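Local coordinates for cytidylate kinase-like family protein (PDB 3FDI), which is of unknown function but, as a cytidylate kinase-like member of the P-loop NTPase clan, probably binds nucleotides and transfers phosphate, at residues Val22-Lys25 / Leu26-Tyr30; Val185-Ala188 / Thr189-Ile193. All blocks are in the same frame, centred on the assembly; numbering follows the deposited sequence.

Interaction 1. Residues Val22-Lys25 / Leu26-Tyr30; sequences VAKK and LAEHY
V22 and L26 pack one turn apart on helix 19-30, a local i to i+4 contact on the helix that follows the first strand, 8-13, of the parallel sheet in this P-loop kinase-like fold. In that clan the loop between these two elements usually carries the phosphate-binding residues. Holding CG1 anti to the backbone N (chi1 175°) lays that methyl of V22 beside its own carbonyl carbon, where it meets L26 CD1 at 3.8 Å, the two side chains side by side and pointing the same way. L26 N also donates the helix bond to V22 O, at 2.8 Å. L26 and A23 face I11 of strand 8-13, and A27 rests on V102 and L34.

On the exposed flank the same i to i+4 spacing brings K24 and E28 alongside each other, with K24 CG 3.9 Å from E28 OE2. Their charged ends stop short of a salt bridge, K24 NZ being 4.6 Å from E28 OE2, so any attraction is probably weak. K25 instead sends its extended chain to D186 of helix 185-197. Within 26-30, H29 ND1 lies 3.6 Å above the plane of the Y30 ring, over its centre.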
ATOM      1  N   VAL B  22     -10.251 -16.745 -20.439  1.00 36.07           N
ATOM      2  CA  VAL B  22     -10.626 -15.514 -21.157  1.00 34.58           C
ATOM      3  C   VAL B  22      -9.559 -15.167 -22.211  1.00 34.96           C
ATOM      4  O   VAL B  22      -9.874 -14.837 -23.372  1.00 33.94           O
ATOM      5  CB  VAL B  22     -10.843 -14.365 -20.188  1.00 34.62           C
ATOM      6  CG1 VAL B  22     -11.097 -13.060 -20.927  1.00 33.33           C
ATOM      7  CG2 VAL B  22     -11.983 -14.672 -19.227  1.00 33.82           C
ATOM      8  N   ALA B  23      -8.295 -15.224 -21.816  1.00 35.70           N
ATOM      9  CA  ALA B  23      -7.193 -14.917 -22.755  1.00 36.76           C
ATOM     10  C   ALA B  23      -7.285 -15.833 -24.002  1.00 38.55           C
ATOM     11  O   ALA B  23      -7.274 -15.370 -25.147  1.00 39.34           O
ATOM     12  CB  ALA B  23      -5.886 -15.049 -22.082  1.00 35.33           C
ATOM     13  N   LYS B  24      -7.419 -17.132 -23.766  1.00 39.95           N
ATOM     14  CA  LYS B  24      -7.658 -18.120 -24.840  1.00 40.78           C
ATOM     15  C   LYS B  24      -8.877 -17.817 -25.699  1.00 40.99           C
ATOM     16  O   LYS B  24      -8.789 -17.785 -26.916  1.00 41.06           O
ATOM     17  CB  LYS B  24      -7.818 -19.511 -24.202  1.00 41.16           C
ATOM     18  CG  LYS B  24      -7.701 -20.690 -25.135  1.00 41.24           C
ATOM     19  CD  LYS B  24      -7.134 -21.876 -24.335  1.00 43.96           C
ATOM     20  CE  LYS B  24      -7.343 -23.257 -24.993  1.00 46.53           C
ATOM     21  NZ  LYS B  24      -8.562 -23.960 -24.461  1.00 48.73           N
ATOM     22  N   LYS B  25     -10.023 -17.591 -25.069  1.00 41.68           N
ATOM     23  CA  LYS B  25     -11.230 -17.238 -25.810  1.00 42.57           C
ATOM     24  C   LYS B  25     -11.061 -15.987 -26.675  1.00 41.97           C
ATOM     25  O   LYS B  25     -11.438 -15.987 -27.837  1.00 43.09           O
ATOM     26  CB  LYS B  25     -12.443 -17.137 -24.873  1.00 43.59           C
ATOM     27  CG  LYS B  25     -12.841 -18.530 -24.348  1.00 45.31           C
ATOM     28  CD  LYS B  25     -13.907 -18.541 -23.249  1.00 48.73           C
ATOM     29  CE  LYS B  25     -14.612 -19.931 -23.232  1.00 49.90           C
ATOM     30  NZ  LYS B  25     -15.657 -20.095 -22.176  1.00 52.38           N
ATOM     31  N   LEU B  26     -10.455 -14.951 -26.140  1.00 41.13           N
ATOM     32  CA  LEU B  26     -10.125 -13.756 -26.922  1.00 40.52           C
ATOM     33  C   LEU B  26      -9.202 -14.090 -28.122  1.00 40.83           C
ATOM     34  O   LEU B  26      -9.464 -13.633 -29.243  1.00 40.63           O
ATOM     35  CB  LEU B  26      -9.443 -12.699 -26.019  1.00 39.46           C
ATOM     36  CG  LEU B  26     -10.321 -12.044 -24.959  1.00 39.95           C
ATOM     37  CD1 LEU B  26      -9.486 -11.247 -23.855  1.00 32.90           C
ATOM     38  CD2 LEU B  26     -11.420 -11.158 -25.666  1.00 39.24           C
ATOM     39  N   ALA B  27      -8.128 -14.857 -27.891  1.00 40.07           N
ATOM     40  CA  ALA B  27      -7.150 -15.161 -28.947  1.00 40.76           C
ATOM     41  C   ALA B  27      -7.842 -15.893 -30.102  1.00 41.25           C
ATOM     42  O   ALA B  27      -7.632 -15.598 -31.275  1.00 40.75           O
ATOM     43  CB  ALA B  27      -5.959 -16.018 -28.386  1.00 39.93           C
ATOM     44  N   GLU B  28      -8.706 -16.827 -29.743  1.00 42.00           N
ATOM     45  CA  GLU B  28      -9.510 -17.538 -30.715  1.00 42.66           C
ATOM     46  C   GLU B  28     -10.501 -16.624 -31.416  1.00 42.90           C
ATOM     47  O   GLU B  28     -10.701 -16.772 -32.600  1.00 43.15           O
ATOM     48  CB  GLU B  28     -10.268 -18.697 -30.058  1.00 42.95           C
ATOM     49  CG  GLU B  28      -9.402 -19.946 -29.811  1.00 46.47           C
ATOM     50  CD  GLU B  28     -10.047 -20.954 -28.868  1.00 49.51           C
ATOM     51  OE1 GLU B  28     -11.248 -20.800 -28.524  1.00 53.08           O
ATOM     52  OE2 GLU B  28      -9.340 -21.885 -28.459  1.00 50.74           O
ATOM     53  N   HIS B  29     -11.129 -15.689 -30.709  1.00 42.83           N
ATOM     54  CA  HIS B  29     -12.117 -14.832 -31.368  1.00 42.90           C
ATOM     55  C   HIS B  29     -11.471 -13.959 -32.427  1.00 43.10           C
ATOM     56  O   HIS B  29     -12.019 -13.788 -33.511  1.00 42.97           O
ATOM     57  CB  HIS B  29     -12.842 -13.927 -30.391  1.00 42.70           C
ATOM     58  CG  HIS B  29     -13.827 -13.009 -31.051  1.00 41.99           C
ATOM     59  ND1 HIS B  29     -13.524 -11.713 -31.407  1.00 40.58           N
ATOM     60  CD2 HIS B  29     -15.113 -13.205 -31.414  1.00 43.79           C
ATOM     61  CE1 HIS B  29     -14.584 -11.148 -31.948  1.00 42.56           C
ATOM     62  NE2 HIS B  29     -15.566 -12.029 -31.961  1.00 41.46           N
ATOM     63  N   TYR B  30     -10.309 -13.405 -32.104  1.00 42.52           N
ATOM     64  CA  TYR B  30      -9.591 -12.569 -33.036  1.00 42.32           C
ATOM     65  C   TYR B  30      -8.574 -13.345 -33.879  1.00 42.38           C
ATOM     66  O   TYR B  30      -7.871 -12.759 -34.675  1.00 42.53           O
ATOM     67  CB  TYR B  30      -8.897 -11.446 -32.272  1.00 42.19           C
ATOM     68  CG  TYR B  30      -9.846 -10.421 -31.715  1.00 42.26           C
ATOM     69  CD1 TYR B  30     -10.537  -9.556 -32.555  1.00 42.87           C
ATOM     70  CD2 TYR B  30     -10.029 -10.292 -30.342  1.00 41.38           C
ATOM     71  CE1 TYR B  30     -11.416  -8.587 -32.029  1.00 42.46           C
ATOM     72  CE2 TYR B  30     -10.895  -9.332 -29.814  1.00 42.54           C
ATOM     73  CZ  TYR B  30     -11.584  -8.492 -30.654  1.00 41.49           C
ATOM     74  OH  TYR B  30     -12.450  -7.578 -30.107  1.00 41.63           O
TER

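Interaction 2. Residues Val185-Ala188 / Thr189-Ile193; sequences VDTA and TDMII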
ATOM      1  N   VAL B 185     -17.225 -16.843 -17.776  1.00 40.39           N
ATOM      2  CA  VAL B 185     -16.074 -16.514 -18.636  1.00 40.65           C
ATOM      3  C   VAL B 185     -16.486 -16.004 -20.024  1.00 40.75           C
ATOM      4  O   VAL B 185     -15.829 -15.147 -20.603  1.00 40.20           O
ATOM      5  CB  VAL B 185     -15.094 -17.756 -18.783  1.00 40.78           C
ATOM      6  CG1 VAL B 185     -13.906 -17.436 -19.702  1.00 39.57           C
ATOM      7  CG2 VAL B 185     -14.582 -18.174 -17.419  1.00 40.32           C
ATOM      8  N   ASP B 186     -17.559 -16.571 -20.567  1.00 41.61           N
ATOM      9  CA  ASP B 186     -18.098 -16.095 -21.832  1.00 41.84           C
ATOM     10  C   ASP B 186     -18.609 -14.675 -21.762  1.00 41.65           C
ATOM     11  O   ASP B 186     -18.464 -13.955 -22.725  1.00 41.26           O
ATOM     12  CB  ASP B 186     -19.171 -17.020 -22.353  1.00 42.25           C
ATOM     13  CG  ASP B 186     -18.600 -18.103 -23.218  1.00 44.04           C
ATOM     14  OD1 ASP B 186     -19.122 -18.328 -24.306  1.00 48.13           O
ATOM     15  OD2 ASP B 186     -17.582 -18.696 -22.844  1.00 46.75           O
ATOM     16  N   THR B 187     -19.164 -14.261 -20.619  1.00 41.46           N
ATOM     17  CA  THR B 187     -19.711 -12.928 -20.492  1.00 41.05           C
ATOM     18  C   THR B 187     -18.587 -11.890 -20.390  1.00 40.92           C
ATOM     19  O   THR B 187     -18.669 -10.857 -21.029  1.00 40.76           O
ATOM     20  CB  THR B 187     -20.667 -12.795 -19.294  1.00 41.42           C
ATOM     21  OG1 THR B 187     -21.859 -13.569 -19.527  1.00 43.16           O
ATOM     22  CG2 THR B 187     -21.075 -11.322 -19.083  1.00 41.55           C
ATOM     23  N   ALA B 188     -17.554 -12.192 -19.589  1.00 40.41           N
ATOM     24  CA  ALA B 188     -16.337 -11.379 -19.490  1.00 39.59           C
ATOM     25  C   ALA B 188     -15.622 -11.249 -20.840  1.00 38.72           C
ATOM     26  O   ALA B 188     -15.222 -10.181 -21.231  1.00 39.04           O
ATOM     27  CB  ALA B 188     -15.393 -11.974 -18.430  1.00 38.70           C
ATOM     28  N   THR B 189     -15.476 -12.338 -21.560  1.00 39.03           N
ATOM     29  CA  THR B 189     -14.813 -12.298 -22.850  1.00 39.02           C
ATOM     30  C   THR B 189     -15.571 -11.355 -23.797  1.00 40.14           C
ATOM     31  O   THR B 189     -14.955 -10.506 -24.473  1.00 40.16           O
ATOM     32  CB  THR B 189     -14.695 -13.731 -23.420  1.00 38.56           C
ATOM     33  OG1 THR B 189     -13.988 -14.539 -22.470  1.00 38.62           O
ATOM     34  CG2 THR B 189     -13.974 -13.752 -24.739  1.00 36.24           C
ATOM     35  N   ASP B 190     -16.912 -11.463 -23.810  1.00 41.04           N
ATOM     36  CA  ASP B 190     -17.757 -10.651 -24.725  1.00 41.62           C
ATOM     37  C   ASP B 190     -17.643  -9.181 -24.406  1.00 41.58           C
ATOM     38  O   ASP B 190     -17.666  -8.344 -25.307  1.00 42.21           O
ATOM     39  CB  ASP B 190     -19.246 -11.035 -24.683  1.00 41.35           C
ATOM     40  CG  ASP B 190     -19.557 -12.403 -25.358  1.00 44.83           C
ATOM     41  OD1 ASP B 190     -18.738 -13.004 -26.117  1.00 48.07           O
ATOM     42  OD2 ASP B 190     -20.671 -12.910 -25.109  1.00 50.42           O
HETATM   43  N   MSE B 191     -17.543  -8.862 -23.126  1.00 41.06           N
HETATM   44  CA  MSE B 191     -17.478  -7.497 -22.721  1.00 41.49           C
HETATM   45  C   MSE B 191     -16.137  -6.878 -23.122  1.00 41.50           C
HETATM   46  O   MSE B 191     -16.080  -5.663 -23.374  1.00 41.63           O
HETATM   47  CB  MSE B 191     -17.627  -7.399 -21.220  1.00 41.78           C
HETATM   48  CG  MSE B 191     -18.990  -7.847 -20.714  1.00 43.25           C
HETATM   49 SE   MSE B 191     -19.009  -7.972 -18.775  0.80 41.27          SE
HETATM   50  CE  MSE B 191     -18.669  -6.109 -18.380  1.00 45.98           C
ATOM     51  N   ILE B 192     -15.065  -7.693 -23.143  1.00 40.52           N
ATOM     52  CA  ILE B 192     -13.739  -7.199 -23.526  1.00 39.94           C
ATOM     53  C   ILE B 192     -13.742  -6.941 -25.020  1.00 39.70           C
ATOM     54  O   ILE B 192     -13.197  -5.934 -25.491  1.00 39.14           O
ATOM     55  CB  ILE B 192     -12.584  -8.203 -23.136  1.00 40.49           C
ATOM     56  CG1 ILE B 192     -12.429  -8.237 -21.611  1.00 40.55           C
ATOM     57  CG2 ILE B 192     -11.247  -7.812 -23.818  1.00 36.91           C
ATOM     58  CD1 ILE B 192     -11.622  -9.408 -21.059  1.00 40.12           C
ATOM     59  N   ILE B 193     -14.421  -7.814 -25.756  1.00 39.83           N
ATOM     60  CA  ILE B 193     -14.516  -7.690 -27.212  1.00 40.44           C
ATOM     61  C   ILE B 193     -15.324  -6.419 -27.602  1.00 40.66           C
ATOM     62  O   ILE B 193     -14.996  -5.689 -28.560  1.00 40.48           O
ATOM     63  CB  ILE B 193     -15.216  -8.929 -27.817  1.00 41.32           C
ATOM     64  CG1 ILE B 193     -14.344 -10.174 -27.697  1.00 40.64           C
ATOM     65  CG2 ILE B 193     -15.652  -8.652 -29.271  1.00 40.22           C
ATOM     66  CD1 ILE B 193     -15.159 -11.425 -27.836  1.00 40.05           C
TER
HETATM   67  O   HOH W   1     -18.241 -15.643 -26.071  1.00 61.70           O
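V185 O is gripped twice by T189, in the first turns of helix 185-197, which packs against strand 176-180 of the parallel sheet in this nucleotide-kinase-like alpha/beta fold. T189 N donates the ordinary i to i+4 helix bond at 3.0 Å, and T189 OG1 adds a shorter one to V185 O at 2.7 Å, the two donors reaching the carbonyl from opposite faces of its plane. The chi1 of -57° sets the hydroxyl beside T189's own backbone N and turns it back along the helix, which satisfies this buried group within one turn. With an alanine here, V185 O would probably lose its shorter bond and a gap would open against V22 of helix 19-30.

Two residues further on, the chemistry changes with the side of the helix. T187 and M191, a selenomethionine, cross obliquely, with T187 CG2 3.9 Å from M191 SE. M191 CG presses close to T187 O, at 3.0 Å, while Y195 of the second subunit packs on M191. T187 OG1 hydrogen-bonds to S198 of that subunit, so this face belongs to the subunit interface. Turned inward, I192 lies against I178, A121 and I123 of the sheet, its CG1 3.4 Å from A188 O. On the more exposed side D186, whose OD2 is paired with K25 of helix 19-30, shares a water with D190 through its other oxygen: the water donates to D190 OD1 at 2.7 Å and, weakly, to D186 OD1 at 3.3 Å.

In the fold
The two contacts belong to neighbouring helices on one side of the sheet, their centres 10 Å apart, and they touch directly. V22 of interaction 1 packs on V185 of interaction 2, methyl to methyl, and on the T189 hydroxyl already turned to V185 O, while a K25-D186 salt bridge joins the helices toward the surface and Y30 meets I193 further along. Interaction 1 is the more divided, its apolar face on strands 8-13, 101-104 and 34-35 and its charged face outward. Interaction 2 is more buried: one face covers strands 176-180 and 118-125, and another meets the second subunit, whereas no other chain touches interaction 1.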